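Side-chain contact in membrane-bound protease PH1510 (Pyrococcus horikoshii, PDB 6M4B), which cleaves proteins, in vitro a stomatin homologue among them, preferentially near hydrophobic or aromatic residues, as a membrane-bound serine protease, this chain being its N-terminal protease domain: residues 58-61 and 62-66. The protein carries 1 engineered substitution. Sequence-based numbering, arbitrary orientation.
Sequences NIVQ and RIQQS
Val60 and Gln64 lie side by side one turn apart, CG1 of Val60 meeting CD of Gln64 at 4.0 Å. With CG beside its backbone N (chi1 -74°) and extended beyond it, Gln64 runs back along the helix; long and flexible, it lays CG 3.4 Å from O of Val60 and OE1 4.0 Å from CG of Gln61, which crosses it at about a right angle. Shortening Gln64 to an alanine is likely to strip CG1 of Val60 and CG of Gln61 of their neighbour and open a gap beside Leu136. CG2 of Ile59 touches CD1 of Ile63 at 3.9 Å, branched apolar chains suited to the interior. Gln61 and Gln65 point the same way, OE1 of Gln61 lying 4.0 Å from CG of Gln65, whose NE2, an amide donor at the dimer interface, hydrogen-bonds O of Asp54 beside Asn58, both of the second subunit. Beneath run i to i+4 bonds, the straightest from Ile63 N to Ile59 O (171° at the hydrogen). Arg62 is long enough for salt bridges to Asp28 and Glu35 of helix 21-36. Helix 53-64, the crossover between parallel strands 41-47 and 70-74 of this ClpP/crotonase-type domain, packs Ile59 and Ile63 on helix 84-90, Val60 and Gln64 on helix 123-139.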
ATOM      1  N   ASN A  58       5.244   0.275   5.996  1.00 40.10           N
ATOM      2  CA  ASN A  58       4.517   1.081   6.981  1.00 47.33           C
ATOM      3  C   ASN A  58       4.903   2.554   6.887  1.00 46.11           C
ATOM      4  O   ASN A  58       4.025   3.410   7.021  1.00 44.16           O
ATOM      5  CB  ASN A  58       4.752   0.594   8.429  1.00 52.14           C
ATOM      6  CG  ASN A  58       4.318  -0.857   8.648  1.00 52.73           C
ATOM      7  OD1 ASN A  58       3.285  -1.295   8.150  1.00 51.76           O
ATOM      8  ND2 ASN A  58       5.115  -1.600   9.402  1.00 52.83           N
ATOM      9  N   ILE A  59       6.186   2.847   6.585  1.00 40.81           N
ATOM     10  CA  ILE A  59       6.572   4.239   6.365  1.00 45.35           C
ATOM     11  C   ILE A  59       5.846   4.773   5.130  1.00 42.65           C
ATOM     12  O   ILE A  59       5.190   5.818   5.177  1.00 42.62           O
ATOM     13  CB  ILE A  59       8.080   4.417   6.207  1.00 42.84           C
ATOM     14  CG1 ILE A  59       8.768   4.062   7.520  1.00 44.38           C
ATOM     15  CG2 ILE A  59       8.392   5.869   5.788  1.00 38.59           C
ATOM     16  CD1 ILE A  59      10.291   4.000   7.425  1.00 45.33           C
ATOM     17  N   VAL A  60       5.936   4.048   4.029  1.00 37.94           N
ATOM     18  CA  VAL A  60       5.226   4.491   2.809  1.00 44.52           C
ATOM     19  C   VAL A  60       3.747   4.776   3.092  1.00 42.32           C
ATOM     20  O   VAL A  60       3.195   5.801   2.668  1.00 40.75           O
ATOM     21  CB  VAL A  60       5.359   3.476   1.669  1.00 40.82           C
ATOM     22  CG1 VAL A  60       4.350   3.746   0.572  1.00 41.73           C
ATOM     23  CG2 VAL A  60       6.775   3.517   1.109  1.00 42.32           C
ATOM     24  N   GLN A  61       3.107   3.866   3.802  1.00 44.47           N
ATOM     25  CA  GLN A  61       1.682   4.019   4.068  1.00 48.60           C
ATOM     26  C   GLN A  61       1.408   5.185   5.041  1.00 46.43           C
ATOM     27  O   GLN A  61       0.388   5.844   4.949  1.00 42.07           O
ATOM     28  CB  GLN A  61       1.047   2.716   4.587  1.00 49.97           C
ATOM     29  CG  GLN A  61      -0.302   2.420   3.897  1.00 59.46           C
ATOM     30  CD  GLN A  61      -1.430   2.275   4.852  1.00 63.38           C
ATOM     31  OE1 GLN A  61      -1.333   2.702   5.999  1.00 70.93           O
ATOM     32  NE2 GLN A  61      -2.523   1.709   4.388  1.00 64.72           N
ATOM     33  N   ARG A  62       2.307   5.428   5.969  1.00 43.28           N
ATOM     34  CA  ARG A  62       2.151   6.604   6.846  1.00 46.33           C
ATOM     35  C   ARG A  62       2.195   7.918   6.037  1.00 41.88           C
ATOM     36  O   ARG A  62       1.362   8.794   6.234  1.00 45.36           O
ATOM     37  CB  ARG A  62       3.241   6.615   7.899  1.00 43.83           C
ATOM     38  CG  ARG A  62       3.137   7.713   8.929  1.00 46.37           C
ATOM     39  CD  ARG A  62       1.849   7.606   9.699  1.00 46.94           C
ATOM     40  NE  ARG A  62       1.709   8.702  10.627  1.00 51.34           N
ATOM     41  CZ  ARG A  62       1.041   9.831  10.425  1.00 56.19           C
ATOM     42  NH1 ARG A  62       0.429  10.105   9.265  1.00 59.33           N
ATOM     43  NH2 ARG A  62       0.980  10.715  11.427  1.00 51.63           N
ATOM     44  N   ILE A  63       3.136   8.001   5.111  1.00 37.51           N
ATOM     45  CA  ILE A  63       3.214   9.142   4.210  1.00 36.18           C
ATOM     46  C   ILE A  63       1.947   9.266   3.368  1.00 41.63           C
ATOM     47  O   ILE A  63       1.375  10.355   3.261  1.00 37.81           O
ATOM     48  CB  ILE A  63       4.463   9.053   3.344  1.00 37.30           C
ATOM     49  CG1 ILE A  63       5.687   9.241   4.249  1.00 36.93           C
ATOM     50  CG2 ILE A  63       4.445  10.072   2.206  1.00 36.54           C
ATOM     51  CD1 ILE A  63       6.985   8.839   3.632  1.00 41.20           C
ATOM     52  N   GLN A  64       1.444   8.160   2.836  1.00 42.15           N
ATOM     53  CA  GLN A  64       0.280   8.234   1.990  1.00 45.34           C
ATOM     54  C   GLN A  64      -0.969   8.734   2.705  1.00 47.61           C
ATOM     55  O   GLN A  64      -1.810   9.330   2.067  1.00 39.70           O
ATOM     56  CB  GLN A  64      -0.010   6.883   1.328  1.00 54.36           C
ATOM     57  CG  GLN A  64       0.967   6.524   0.203  1.00 62.76           C
ATOM     58  CD  GLN A  64       0.692   5.132  -0.371  1.00 68.37           C
ATOM     59  OE1 GLN A  64       0.260   4.223   0.358  1.00 84.41           O
ATOM     60  NE2 GLN A  64       0.946   4.951  -1.668  1.00 62.52           N
ATOM     61  N   GLN A  65      -1.125   8.404   3.989  1.00 50.83           N
ATOM     62  CA  GLN A  65      -2.263   8.848   4.814  1.00 56.68           C
ATOM     63  C   GLN A  65      -1.994  10.209   5.481  1.00 50.84           C
ATOM     64  O   GLN A  65      -2.835  10.690   6.195  1.00 47.41           O
ATOM     65  CB  GLN A  65      -2.579   7.829   5.947  1.00 65.69           C
ATOM     66  CG  GLN A  65      -2.821   6.358   5.564  1.00 75.69           C
ATOM     67  CD  GLN A  65      -4.138   6.123   4.845  1.00 88.14           C
ATOM     68  OE1 GLN A  65      -4.417   6.724   3.812  1.00 85.43           O
ATOM     69  NE2 GLN A  65      -4.941   5.215   5.375  1.00 95.86           N
ATOM     70  N   SER A  66      -0.798  10.756   5.325  1.00 47.42           N
ATOM     71  CA  SER A  66      -0.436  12.030   5.928  1.00 47.76           C
ATOM     72  C   SER A  66      -1.443  13.093   5.579  1.00 43.18           C
ATOM     73  O   SER A  66      -1.860  13.204   4.450  1.00 41.21           O
ATOM     74  CB  SER A  66       0.975  12.495   5.496  1.00 44.70           C
ATOM     75  OG  SER A  66       1.302  13.736   6.123  1.00 43.06           O
TER